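Local structure of ABC transporter ATP-binding protein (Sulfolobus tokodaii, 2PJZ) at residues Thr78-Ala83 / Gly151-Phe156; Ala196-Gly201 / Ala226-Asp231; Met1-Asn6 / Asn59-Gly64; Arg163-Ser168 / Leu185-Leu190. The protein probably binds and hydrolyses ATP as the nucleotide-binding subunit of an ABC transporter, possibly one that carries cobalt. One frame throughout, in Å; residues are numbered along the deposited sequence. Where two conformers were deposited one is given.

Along the chain the contacts come in the order 3, 1, 4, 2, each closing before the next opens. Contact 3 belongs to the antiparallel sheet at the start of the ATPase core. Contacts 1 and 2 both reach the mixed six-stranded sheet, the first through strands 76-78 and 149-153, the second through strand 195-200, with centres about 24 Å apart. Contacts 1 and 4, with centres about 15 Å apart, touch: the backbone of Phe-156 meets the Arg-164 side chain, joining the probable Walker B region to the next helix. Contacts 3 and 4 lie on opposite sides of the chain's centre, their centres about 28 Å apart. Contact 2 ties the P-loop core to the small C-terminal sheet.

Contact 1: residues Thr78-Ala83 / Gly151-Phe156; sequences TNLPEA and GLDEPF
With CG set between its own backbone N and carbonyl carbon (chi1 71°), Asn-79 holds its amide out to the backbone of Asp-153, while Thr-78 keeps OG1 anti to its N (chi1 -178°) and within reach of Gly-151. The Asn-79 amide uses both ends on one residue. Its OD1 accepts from Asp-153 N at 2.8 Å in a nearly straight bond (169° at the hydrogen), and its ND2 donates to Asp-153 O at 3.1 Å, with that oxygen somewhat out of the amide plane. In this way a side chain carries on the pairing of parallel strands beyond the single bridge of Thr-78 with Gly-151. Gly-151 O receives the Thr-78 hydroxyl, OG1 to O 2.9 Å, and a weak bond from Asn-79 N. The same OG1 accepts from Leu-80 N at 3.1 Å, closing an ST turn as the chain leaves the strand. Leu-80 then crosses the Asp-153 side chain at about a right angle, its CD2 3.7 Å from Asp-153 CB. Replacing Asn-79 by alanine would probably leave Asp-153 N and O without these partners and let the turn drift from the strand. By sequence, the turn probably corresponds to the Q-loop of ABC ATPases, with asparagine at the glutamine position, and Leu-152 to Pro-155 fit the Walker B end. Asp-153 OD1 bonds Thr-44 of helix 43-50, Asn-79 ND2 also meets Thr-139 of helix 131-144, and strand 177-182 pairs with the other side of Leu-152.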
loop_
_atom_site.group_PDB
_atom_site.type_symbol
_atom_site.label_atom_id
_atom_site.label_comp_id
_atom_site.label_asym_id
_atom_site.label_seq_id
_atom_site.Cartn_x
_atom_site.Cartn_y
_atom_site.Cartn_z
ATOM N N THR A 78 9.366 4.753 1.638
ATOM C CA THR A 78 8.328 4.395 0.667
ATOM C C THR A 78 9.020 3.811 -0.572
ATOM O O THR A 78 10.196 4.098 -0.847
ATOM C CB THR A 78 7.406 5.622 0.280
ATOM O OG1 THR A 78 6.366 5.221 -0.643
ATOM C CG2 THR A 78 8.245 6.751 -0.380
ATOM N N ASN A 79 8.304 2.954 -1.277
ATOM C CA ASN A 79 8.780 2.464 -2.586
ATOM C C ASN A 79 8.219 3.263 -3.738
ATOM O O ASN A 79 8.422 2.887 -4.893
ATOM C CB ASN A 79 8.403 0.990 -2.762
ATOM C CG ASN A 79 6.898 0.779 -2.970
ATOM O OD1 ASN A 79 6.086 1.690 -2.782
ATOM N ND2 ASN A 79 6.531 -0.431 -3.404
ATOM N N LEU A 80 7.531 4.381 -3.444
ATOM C CA LEU A 80 6.901 5.171 -4.533
ATOM C C LEU A 80 7.961 5.676 -5.516
ATOM O O LEU A 80 9.046 6.121 -5.100
ATOM C CB LEU A 80 6.106 6.373 -4.000
ATOM C CG LEU A 80 4.740 6.057 -3.384
ATOM C CD1 LEU A 80 4.338 7.282 -2.512
ATOM C CD2 LEU A 80 3.661 5.754 -4.432
ATOM N N PRO A 81 7.647 5.624 -6.818
ATOM C CA PRO A 81 8.666 5.984 -7.817
ATOM C C PRO A 81 9.184 7.417 -7.626
ATOM O O PRO A 81 10.349 7.679 -7.890
ATOM C CB PRO A 81 7.931 5.846 -9.159
ATOM C CG PRO A 81 6.791 4.979 -8.907
ATOM C CD PRO A 81 6.379 5.208 -7.435
ATOM N N GLU A 82 8.326 8.313 -7.135
ATOM C CA GLU A 82 8.684 9.726 -6.878
ATOM C C GLU A 82 9.872 9.883 -5.900
ATOM O O GLU A 82 10.584 10.904 -5.919
ATOM C CB GLU A 82 7.474 10.489 -6.316
ATOM C CG GLU A 82 6.320 10.750 -7.292
ATOM C CD GLU A 82 5.279 9.633 -7.368
ATOM O OE1 GLU A 82 5.516 8.464 -6.950
ATOM O OE2 GLU A 82 4.195 9.933 -7.898
ATOM N N ALA A 83 10.090 8.879 -5.054
ATOM C CA ALA A 83 11.211 8.909 -4.080
ATOM C C ALA A 83 12.578 8.570 -4.704
ATOM O O ALA A 83 13.615 8.694 -4.043
ATOM C CB ALA A 83 10.910 7.972 -2.868
ATOM N N GLY A 151 5.451 3.018 3.622
ATOM C CA GLY A 151 4.282 3.165 2.758
ATOM C C GLY A 151 4.614 2.423 1.484
ATOM O O GLY A 151 5.495 2.827 0.727
ATOM N N LEU A 152 3.927 1.318 1.250
ATOM C CA LEU A 152 4.253 0.511 0.090
ATOM C C LEU A 152 3.126 0.532 -0.935
ATOM O O LEU A 152 1.996 0.179 -0.631
ATOM C CB LEU A 152 4.613 -0.910 0.502
ATOM C CG LEU A 152 5.838 -1.049 1.383
ATOM C CD1 LEU A 152 5.984 -2.503 1.848
ATOM C CD2 LEU A 152 7.102 -0.582 0.627
ATOM N N ASP A 153 3.447 0.992 -2.137
ATOM C CA ASP A 153 2.471 0.999 -3.238
ATOM C C ASP A 153 2.623 -0.269 -4.116
ATOM O O ASP A 153 3.703 -0.549 -4.651
ATOM C CB ASP A 153 2.668 2.244 -4.085
ATOM C CG ASP A 153 1.597 2.401 -5.162
ATOM O OD1 ASP A 153 0.439 1.995 -4.940
ATOM O OD2 ASP A 153 1.945 2.910 -6.230
ATOM N N GLU A 154 1.537 -1.011 -4.269
ATOM C CA GLU A 154 1.456 -2.132 -5.245
ATOM C C GLU A 154 2.749 -2.918 -5.397
ATOM O O GLU A 154 3.296 -2.994 -6.520
ATOM C CB GLU A 154 1.036 -1.606 -6.631
ATOM C CG GLU A 154 -0.359 -1.052 -6.656
ATOM C CD GLU A 154 -1.434 -2.137 -6.687
ATOM O OE1 GLU A 154 -1.128 -3.346 -6.499
ATOM O OE2 GLU A 154 -2.596 -1.741 -6.885
ATOM N N PRO A 155 3.259 -3.506 -4.298
ATOM C CA PRO A 155 4.598 -4.096 -4.400
ATOM C C PRO A 155 4.637 -5.396 -5.237
ATOM O O PRO A 155 5.711 -5.903 -5.504
ATOM C CB PRO A 155 4.975 -4.387 -2.942
ATOM C CG PRO A 155 3.662 -4.539 -2.220
ATOM C CD PRO A 155 2.677 -3.644 -2.939
ATOM N N PHE A 156 3.475 -5.878 -5.670
ATOM C CA PHE A 156 3.382 -7.201 -6.307
ATOM C C PHE A 156 2.965 -7.113 -7.765
ATOM O O PHE A 156 2.957 -8.126 -8.476
ATOM C CB PHE A 156 2.369 -8.086 -5.578
ATOM C CG PHE A 156 2.525 -8.106 -4.080
ATOM C CD1 PHE A 156 3.595 -8.753 -3.484
ATOM C CD2 PHE A 156 1.560 -7.507 -3.267
ATOM C CE1 PHE A 156 3.731 -8.790 -2.097
ATOM C CE2 PHE A 156 1.680 -7.540 -1.883
ATOM C CZ PHE A 156 2.769 -8.181 -1.301
#

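Contact 2: residues Ala196-Gly201 / Ala226-Asp231; sequences AYFLVG and ALLVLD
Phe-198 is met from strand 228-231 by two leucines in different attitudes. Leu-230 crosses it at about a right angle, with CD1 lying over one face of the ring and CD2 4.0 Å from Phe-198 CD2. Leu-228 instead slides past the phenylalanine in the opposite direction, and Leu-228 CD2 comes to 4.0 Å from Phe-198 CD2. Phe-198 CG stands anti to its carbonyl carbon (chi1 -72°), which turns one side of the ring to strand 228-231, and both leucines approach from that side. Further on, Val-200 CG2 approaches Leu-230 CD2 at 4.3 Å. Beyond the apolar patch the backbones draw together: Gly-201 CA lies 3.4 Å from Asp-231 O in a CA-H...O contact, and a side chain at Gly-201 would collide with that oxygen. A water donates to Gly-201 O and, weakly, to Asp-231 O. The strands run nearly parallel, 15° apart, but their axes stay 8.8 Å apart and no direct hydrogen bond joins them. This is side-chain packing between two sheets, strand 195-200 of the P-loop ATPase core and an outermost strand of the antiparallel C-terminal sheet, where Leu-227 and Leu-228 both face Ile-239 of strand 235-241, a classic beta bulge.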
loop_
_atom_site.group_PDB
_atom_site.type_symbol
_atom_site.label_atom_id
_atom_site.label_comp_id
_atom_site.label_asym_id
_atom_site.label_seq_id
_atom_site.Cartn_x
_atom_site.Cartn_y
_atom_site.Cartn_z
ATOM N N ALA A 196 -6.959 -5.338 7.092
ATOM C CA ALA A 196 -7.311 -4.619 5.863
ATOM C C ALA A 196 -8.411 -3.560 6.020
ATOM O O ALA A 196 -9.356 -3.670 6.827
ATOM C CB ALA A 196 -7.718 -5.635 4.727
ATOM N N TYR A 197 -8.302 -2.536 5.177
ATOM C CA TYR A 197 -9.343 -1.553 4.974
ATOM C C TYR A 197 -9.677 -1.541 3.480
ATOM O O TYR A 197 -8.834 -1.848 2.665
ATOM C CB TYR A 197 -8.824 -0.164 5.335
ATOM C CG TYR A 197 -8.551 0.002 6.806
ATOM C CD1 TYR A 197 -9.482 0.639 7.619
ATOM C CD2 TYR A 197 -7.373 -0.484 7.375
ATOM C CE1 TYR A 197 -9.261 0.807 8.996
ATOM C CE2 TYR A 197 -7.126 -0.333 8.757
ATOM C CZ TYR A 197 -8.092 0.326 9.545
ATOM O OH TYR A 197 -7.916 0.486 10.899
ATOM N N PHE A 198 -10.924 -1.232 3.157
ATOM C CA PHE A 198 -11.349 -1.000 1.777
ATOM C C PHE A 198 -11.461 0.506 1.513
ATOM O O PHE A 198 -12.057 1.221 2.298
ATOM C CB PHE A 198 -12.745 -1.600 1.570
ATOM C CG PHE A 198 -12.737 -3.095 1.542
ATOM C CD1 PHE A 198 -12.579 -3.779 0.321
ATOM C CD2 PHE A 198 -12.867 -3.819 2.727
ATOM C CE1 PHE A 198 -12.574 -5.180 0.279
ATOM C CE2 PHE A 198 -12.878 -5.223 2.692
ATOM C CZ PHE A 198 -12.723 -5.902 1.473
ATOM N N LEU A 199 -10.900 0.967 0.404
ATOM C CA LEU A 199 -11.180 2.340 -0.052
ATOM C C LEU A 199 -12.323 2.198 -1.062
ATOM O O LEU A 199 -12.065 1.892 -2.228
ATOM C CB LEU A 199 -9.929 2.962 -0.691
ATOM C CG LEU A 199 -9.941 4.460 -1.049
ATOM C CD1 LEU A 199 -10.292 5.365 0.147
ATOM C CD2 LEU A 199 -8.613 4.816 -1.606
ATOM N N VAL A 200 -13.552 2.415 -0.587
ATOM C CA VAL A 200 -14.807 2.399 -1.401
ATOM C C VAL A 200 -15.867 3.270 -0.751
ATOM O O VAL A 200 -15.792 3.562 0.423
ATOM C CB VAL A 200 -15.428 0.964 -1.555
ATOM C CG1 VAL A 200 -14.629 0.139 -2.538
ATOM C CG2 VAL A 200 -15.538 0.267 -0.205
ATOM N N GLY A 201 -16.885 3.677 -1.501
ATOM C CA GLY A 201 -17.942 4.517 -0.930
ATOM C C GLY A 201 -17.368 5.848 -0.527
ATOM O O GLY A 201 -17.768 6.449 0.486
ATOM N N ALA A 226 -22.265 -9.569 10.606
ATOM C CA ALA A 226 -21.248 -9.270 9.579
ATOM C C ALA A 226 -19.878 -8.922 10.177
ATOM O O ALA A 226 -19.802 -8.245 11.193
ATOM C CB ALA A 226 -21.745 -8.159 8.670
ATOM N N LEU A 227 -18.797 -9.399 9.567
ATOM C CA LEU A 227 -17.455 -9.001 9.987
ATOM C C LEU A 227 -17.224 -7.519 9.674
ATOM O O LEU A 227 -16.534 -6.801 10.419
ATOM C CB LEU A 227 -16.399 -9.842 9.286
ATOM C CG LEU A 227 -16.265 -11.331 9.607
ATOM C CD1 LEU A 227 -15.683 -12.025 8.385
ATOM C CD2 LEU A 227 -15.361 -11.561 10.836
ATOM N N LEU A 228 -17.796 -7.066 8.562
ATOM C CA LEU A 228 -17.713 -5.652 8.187
ATOM C C LEU A 228 -18.853 -5.304 7.252
ATOM O O LEU A 228 -19.139 -6.061 6.332
ATOM C CB LEU A 228 -16.368 -5.371 7.494
ATOM C CG LEU A 228 -16.093 -3.939 7.000
ATOM C CD1 LEU A 228 -16.008 -2.983 8.183
ATOM C CD2 LEU A 228 -14.787 -3.913 6.197
ATOM N N VAL A 229 -19.496 -4.165 7.493
ATOM C CA VAL A 229 -20.515 -3.656 6.577
ATOM C C VAL A 229 -19.987 -2.435 5.808
ATOM O O VAL A 229 -19.603 -1.445 6.411
ATOM C CB VAL A 229 -21.836 -3.294 7.292
ATOM C CG1 VAL A 229 -22.888 -2.818 6.273
ATOM C CG2 VAL A 229 -22.380 -4.534 8.095
ATOM N N LEU A 230 -19.959 -2.538 4.485
ATOM C CA LEU A 230 -19.516 -1.435 3.623
ATOM C C LEU A 230 -20.686 -0.603 3.139
ATOM O O LEU A 230 -21.648 -1.145 2.622
ATOM C CB LEU A 230 -18.792 -1.977 2.391
ATOM C CG LEU A 230 -17.561 -2.857 2.595
ATOM C CD1 LEU A 230 -17.141 -3.415 1.267
ATOM C CD2 LEU A 230 -16.433 -2.046 3.252
ATOM N N ASP A 231 -20.583 0.715 3.291
ATOM C CA ASP A 231 -21.521 1.676 2.683
ATOM C C ASP A 231 -21.041 2.117 1.287
ATOM O O ASP A 231 -19.924 2.635 1.162
ATOM C CB ASP A 231 -21.655 2.876 3.622
ATOM C CG ASP A 231 -21.989 2.464 5.050
ATOM O OD1 ASP A 231 -22.941 1.676 5.244
ATOM O OD2 ASP A 231 -21.317 2.911 5.995
HETATM O O HOH W 1 -20.524 5.641 0.785
#

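Contact 3: residues Met1-Asn6 / Asn59-Gly64; sequences MIQLKN and NIFING
Met-1 starts the pairing with its N atom, which donates to Asn-63 OD1 at 2.9 Å, tilted out of the carbonyl plane, and also reaches Glu-177. Its carbonyl oxygen takes the Asn-63 N-H in return, so the chain start is gripped by both the side chain and the backbone of Asn-63, whose ND2 is held by Tyr-73. Ile-2 pairs with Ile-62 at a non-hydrogen-bonded position, and both turn to the face that packs on Ile-149. Gln-3 and Phe-61 form the hydrogen-bonded pair that follows: Gln-3 N to Phe-61 O and Phe-61 N to Gln-3 O are both 2.8 Å and lie in the carbonyl planes. On the other face of the sheet the Gln-3 chain, extended beyond CG (chi2 163°), brings OE1 to 3.6 Å from Phe-61 CB, with the amide and ring planes 34° apart. A water 2.7 Å from Gln-3 OE1 accepts the Gly-64 N-H. These strands are neighbours in the antiparallel sheet that ABC ATPases add to their P-loop core, here with strand 17-28 on the far side of strand 2-11. Leu-4 lies alongside Ile-60, with Leu-4 CD1 4.1 Å from Ile-60 CG2; Leu-4 touches Ile-50 and Ile-60 touches Ala-49, both of helix 43-50. In the conformer given, Lys-5 crosses Phe-61 at about a right angle and sets Lys-5 CG at the ring edge, 4.2 Å from Phe-61 CE2, before bending away to a salt bridge with Glu-27. Lys-5 N donates to Asn-59 O at 2.8 Å, and a water links Lys-5 O to Asn-59 OD1.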
loop_
_atom_site.group_PDB
_atom_site.type_symbol
_atom_site.label_atom_id
_atom_site.label_comp_id
_atom_site.label_asym_id
_atom_site.label_seq_id
_atom_site.Cartn_x
_atom_site.Cartn_y
_atom_site.Cartn_z
ATOM N N MET A 1 3.386 5.494 14.755
ATOM C CA MET A 1 1.976 6.005 14.665
ATOM C C MET A 1 1.795 6.820 13.377
ATOM O O MET A 1 2.559 7.773 13.120
ATOM C CB MET A 1 1.639 6.888 15.856
ATOM C CG MET A 1 0.174 7.470 15.824
ATOM S SD MET A 1 -1.205 6.235 15.982
ATOM C CE MET A 1 -0.983 5.743 17.741
ATOM N N ILE A 2 0.797 6.458 12.575
ATOM C CA ILE A 2 0.395 7.290 11.417
ATOM C C ILE A 2 -1.032 7.693 11.692
ATOM O O ILE A 2 -1.875 6.827 12.011
ATOM C CB ILE A 2 0.419 6.467 10.071
ATOM C CG1 ILE A 2 1.816 5.903 9.783
ATOM C CG2 ILE A 2 -0.138 7.295 8.889
ATOM C CD1 ILE A 2 1.807 4.794 8.707
ATOM N N GLN A 3 -1.310 8.994 11.665
ATOM C CA GLN A 3 -2.687 9.471 11.868
ATOM C C GLN A 3 -3.101 10.286 10.649
ATOM O O GLN A 3 -2.428 11.269 10.334
ATOM C CB GLN A 3 -2.807 10.394 13.063
ATOM C CG GLN A 3 -2.467 9.780 14.421
ATOM C CD GLN A 3 -2.220 10.869 15.430
ATOM O OE1 GLN A 3 -1.073 11.282 15.635
ATOM N NE2 GLN A 3 -3.300 11.390 16.021
ATOM N N LEU A 4 -4.184 9.873 9.979
ATOM C CA LEU A 4 -4.825 10.751 8.963
ATOM C C LEU A 4 -6.028 11.342 9.621
ATOM O O LEU A 4 -6.943 10.601 10.097
ATOM C CB LEU A 4 -5.221 9.984 7.682
ATOM C CG LEU A 4 -4.115 9.612 6.680
ATOM C CD1 LEU A 4 -2.992 8.770 7.298
ATOM C CD2 LEU A 4 -4.735 8.910 5.474
ATOM N N LYS A 5 -6.062 12.670 9.744
ATOM C CA LYS A 5 -7.196 13.329 10.426
ATOM C C LYS A 5 -7.940 14.267 9.485
ATOM O O LYS A 5 -7.499 15.397 9.252
ATOM C CB LYS A 5 -6.763 14.110 11.689
ATOM C CG LYS A 5 -5.795 13.387 12.643
ATOM C CD LYS A 5 -6.368 12.115 13.276
ATOM C CE LYS A 5 -7.463 12.394 14.347
ATOM N NZ LYS A 5 -7.943 11.118 14.981
ATOM N N ASN A 6 -9.051 13.771 8.948
ATOM C CA ASN A 6 -9.924 14.495 8.015
ATOM C C ASN A 6 -9.158 14.903 6.744
ATOM O O ASN A 6 -9.155 16.071 6.343
ATOM C CB ASN A 6 -10.517 15.751 8.692
ATOM C CG ASN A 6 -11.677 16.345 7.894
ATOM O OD1 ASN A 6 -12.502 15.606 7.360
ATOM N ND2 ASN A 6 -11.727 17.666 7.805
ATOM N N ASN A 59 -4.899 16.908 8.005
ATOM C CA ASN A 59 -3.586 16.740 8.637
ATOM C C ASN A 59 -3.195 15.302 8.649
ATOM O O ASN A 59 -4.043 14.419 8.760
ATOM C CB ASN A 59 -3.642 17.313 10.064
ATOM C CG ASN A 59 -3.758 18.834 10.040
ATOM O OD1 ASN A 59 -4.859 19.398 10.233
ATOM N ND2 ASN A 59 -2.704 19.477 9.618
ATOM N N ILE A 60 -1.896 15.048 8.479
ATOM C CA ILE A 60 -1.341 13.694 8.548
ATOM C C ILE A 60 -0.156 13.782 9.496
ATOM O O ILE A 60 0.772 14.596 9.273
ATOM C CB ILE A 60 -0.837 13.178 7.141
ATOM C CG1 ILE A 60 -2.017 13.167 6.117
ATOM C CG2 ILE A 60 -0.174 11.759 7.269
ATOM C CD1 ILE A 60 -1.644 12.922 4.626
ATOM N N PHE A 61 -0.164 12.936 10.535
ATOM C CA PHE A 61 0.922 12.937 11.535
ATOM C C PHE A 61 1.676 11.624 11.536
ATOM O O PHE A 61 1.046 10.561 11.596
ATOM C CB PHE A 61 0.378 13.192 12.966
ATOM C CG PHE A 61 -0.349 14.520 13.114
ATOM C CD1 PHE A 61 0.338 15.685 13.509
ATOM C CD2 PHE A 61 -1.686 14.601 12.823
ATOM C CE1 PHE A 61 -0.345 16.925 13.652
ATOM C CE2 PHE A 61 -2.399 15.819 12.984
ATOM C CZ PHE A 61 -1.704 16.996 13.364
ATOM N N ILE A 62 3.000 11.690 11.457
ATOM C CA ILE A 62 3.839 10.501 11.602
ATOM C C ILE A 62 4.637 10.696 12.891
ATOM O O ILE A 62 5.423 11.620 12.994
ATOM C CB ILE A 62 4.787 10.324 10.388
ATOM C CG1 ILE A 62 3.959 10.224 9.064
ATOM C CG2 ILE A 62 5.687 9.094 10.540
ATOM C CD1 ILE A 62 4.858 10.208 7.820
ATOM N N ASN A 63 4.362 9.860 13.882
ATOM C CA ASN A 63 4.963 10.031 15.220
ATOM C C ASN A 63 4.821 11.469 15.714
ATOM O O ASN A 63 5.781 12.072 16.239
ATOM C CB ASN A 63 6.405 9.483 15.256
ATOM C CG ASN A 63 6.424 7.959 15.209
ATOM O OD1 ASN A 63 5.444 7.305 15.576
ATOM N ND2 ASN A 63 7.531 7.385 14.753
ATOM N N GLY A 64 3.598 12.005 15.530
ATOM C CA GLY A 64 3.222 13.324 16.031
ATOM C C GLY A 64 3.746 14.494 15.201
ATOM O O GLY A 64 3.456 15.639 15.529
HETATM O O HOH W 2 1.278 10.423 14.716
HETATM O O HOH W 3 -7.375 17.708 10.401
#

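Contact 4: residues Arg163-Ser168 / Leu185-Leu190; sequences RRHVIS and LDMLNL
Helix 161-173, which follows the probable Walker B strand of the ABC ATPase core, meets the turn after strand 177-182 through Arg-164, His-165 and Ser-168 against Asp-186, Met-187 and Leu-190. Arg-164 reaches across with its chain extended from CG to NE and sets NH1 astride the Asp-186 carboxylate, 3.0 Å from OD2 and, in a weak bond, 3.1 Å from OD1. Asp-186 OD2 lies in the guanidinium plane at its edge; the two flat groups stand 87° apart, and NH1 approaches OD2 from 37° out of the carboxylate plane. Along the aliphatic part of Arg-164, the bent Met-187 side chain (chi2 77°) brings SD to 3.6 Å from Arg-164 CD and CE to 3.7 Å from Arg-164 CB. Leu-190 CD1 sits over one face of the His-165 ring, 3.9 Å from the centroid, in a CH-pi contact, and 3.8 Å from Ser-168 CB. His-165 ND1 is bonded to Ala-161 O, which would fix the ring, and in the conformer given Ser-168 OG bonds Tyr-191. A leucine in place of Arg-164 would probably leave Asp-186 and Glu-184 without their cation and Phe-156 O without its N-H donor. Three branches of one guanidinium each have a partner, NH1 on Asp-186, NH2 on Glu-184 and NE on Phe-156 O, and two nearby carboxylates would be expected to stabilise its positive charge.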
loop_
_atom_site.group_PDB
_atom_site.type_symbol
_atom_site.label_atom_id
_atom_site.label_comp_id
_atom_site.label_asym_id
_atom_site.label_seq_id
_atom_site.Cartn_x
_atom_site.Cartn_y
_atom_site.Cartn_z
ATOM N N ARG A 163 9.000 -14.401 -7.307
ATOM C CA ARG A 163 9.550 -13.170 -6.740
ATOM C C ARG A 163 8.556 -12.448 -5.827
ATOM O O ARG A 163 8.963 -11.744 -4.913
ATOM C CB ARG A 163 10.085 -12.248 -7.836
ATOM C CG ARG A 163 11.363 -12.804 -8.427
ATOM C CD ARG A 163 11.819 -12.045 -9.637
ATOM N NE ARG A 163 12.854 -12.814 -10.315
ATOM C CZ ARG A 163 13.670 -12.337 -11.240
ATOM N NH1 ARG A 163 13.579 -11.068 -11.623
ATOM N NH2 ARG A 163 14.571 -13.141 -11.801
ATOM N N ARG A 164 7.265 -12.643 -6.063
ATOM C CA ARG A 164 6.248 -12.148 -5.135
ATOM C C ARG A 164 6.411 -12.755 -3.745
ATOM O O ARG A 164 6.273 -12.065 -2.719
ATOM C CB ARG A 164 4.849 -12.431 -5.647
ATOM C CG ARG A 164 4.372 -11.487 -6.734
ATOM C CD ARG A 164 3.040 -11.949 -7.258
ATOM N NE ARG A 164 2.358 -10.872 -7.967
ATOM C CZ ARG A 164 1.055 -10.839 -8.229
ATOM N NH1 ARG A 164 0.262 -11.843 -7.866
ATOM N NH2 ARG A 164 0.543 -9.802 -8.871
ATOM N N HIS A 165 6.689 -14.057 -3.718
ATOM C CA HIS A 165 6.930 -14.769 -2.479
ATOM C C HIS A 165 8.195 -14.341 -1.775
ATOM O O HIS A 165 8.210 -14.225 -0.543
ATOM C CB HIS A 165 6.913 -16.278 -2.740
ATOM C CG HIS A 165 5.529 -16.835 -2.759
ATOM N ND1 HIS A 165 4.665 -16.626 -3.813
ATOM C CD2 HIS A 165 4.823 -17.499 -1.814
ATOM C CE1 HIS A 165 3.501 -17.186 -3.540
ATOM N NE2 HIS A 165 3.564 -17.707 -2.326
ATOM N N VAL A 166 9.249 -14.099 -2.543
ATOM C CA VAL A 166 10.507 -13.603 -1.989
ATOM C C VAL A 166 10.329 -12.195 -1.371
ATOM O O VAL A 166 10.703 -11.966 -0.208
ATOM C CB VAL A 166 11.647 -13.640 -3.035
ATOM C CG1 VAL A 166 12.893 -12.965 -2.490
ATOM C CG2 VAL A 166 11.984 -15.107 -3.386
ATOM N N ILE A 167 9.720 -11.279 -2.122
ATOM C CA ILE A 167 9.551 -9.908 -1.623
ATOM C C ILE A 167 8.569 -9.852 -0.437
ATOM O O ILE A 167 8.732 -9.045 0.457
ATOM C CB ILE A 167 9.185 -8.905 -2.763
ATOM C CG1 ILE A 167 9.512 -7.455 -2.357
ATOM C CG2 ILE A 167 7.717 -9.046 -3.174
ATOM C CD1 ILE A 167 10.966 -7.181 -2.133
ATOM N N SER A 168 7.575 -10.738 -0.424
ATOM C CA SER A 168 6.609 -10.812 0.670
ATOM C C SER A 168 7.303 -11.188 1.972
ATOM O O SER A 168 6.966 -10.667 3.023
ATOM C CB SER A 168 5.497 -11.811 0.359
ATOM O OG SER A 168 4.499 -11.800 1.360
ATOM N N LEU A 185 -6.012 -9.159 -5.374
ATOM C CA LEU A 185 -6.590 -9.979 -4.323
ATOM C C LEU A 185 -5.853 -11.306 -4.169
ATOM O O LEU A 185 -5.941 -11.947 -3.121
ATOM C CB LEU A 185 -8.074 -10.219 -4.620
ATOM C CG LEU A 185 -8.999 -9.008 -4.707
ATOM C CD1 LEU A 185 -10.325 -9.436 -5.274
ATOM C CD2 LEU A 185 -9.199 -8.309 -3.352
ATOM N N ASP A 186 -5.115 -11.706 -5.208
ATOM C CA ASP A 186 -4.408 -12.992 -5.216
ATOM C C ASP A 186 -3.219 -13.041 -4.245
ATOM O O ASP A 186 -2.618 -14.098 -4.028
ATOM C CB ASP A 186 -4.005 -13.381 -6.659
ATOM C CG ASP A 186 -2.959 -12.432 -7.288
ATOM O OD1 ASP A 186 -2.530 -11.447 -6.642
ATOM O OD2 ASP A 186 -2.546 -12.686 -8.453
ATOM N N MET A 187 -2.886 -11.893 -3.653
ATOM C CA MET A 187 -1.772 -11.837 -2.737
ATOM C C MET A 187 -2.162 -11.905 -1.260
ATOM O O MET A 187 -1.299 -12.100 -0.396
ATOM C CB MET A 187 -0.933 -10.586 -3.000
ATOM C CG MET A 187 0.526 -10.922 -2.840
ATOM S SD MET A 187 0.963 -11.800 -4.330
ATOM C CE MET A 187 1.808 -13.259 -3.688
ATOM N N LEU A 188 -3.454 -11.778 -0.977
ATOM C CA LEU A 188 -3.928 -11.691 0.406
ATOM C C LEU A 188 -3.670 -12.940 1.248
ATOM O O LEU A 188 -3.585 -12.840 2.473
ATOM C CB LEU A 188 -5.405 -11.319 0.449
ATOM C CG LEU A 188 -5.776 -9.914 -0.044
ATOM C CD1 LEU A 188 -7.292 -9.758 -0.059
ATOM C CD2 LEU A 188 -5.116 -8.812 0.814
ATOM N N ASN A 189 -3.542 -14.105 0.588
ATOM C CA ASN A 189 -3.353 -15.380 1.277
ATOM C C ASN A 189 -2.021 -15.434 2.003
ATOM O O ASN A 189 -1.798 -16.302 2.842
ATOM C CB ASN A 189 -3.419 -16.532 0.277
ATOM C CG ASN A 189 -2.266 -16.501 -0.690
ATOM O OD1 ASN A 189 -2.367 -15.921 -1.777
ATOM N ND2 ASN A 189 -1.136 -17.062 -0.278
ATOM N N LEU A 190 -1.117 -14.533 1.648
ATOM C CA LEU A 190 0.166 -14.436 2.350
ATOM C C LEU A 190 0.103 -13.425 3.498
ATOM O O LEU A 190 1.077 -13.254 4.226
ATOM C CB LEU A 190 1.280 -14.040 1.376
ATOM C CG LEU A 190 1.824 -15.128 0.438
ATOM C CD1 LEU A 190 2.894 -14.515 -0.440
ATOM C CD2 LEU A 190 2.387 -16.312 1.234
#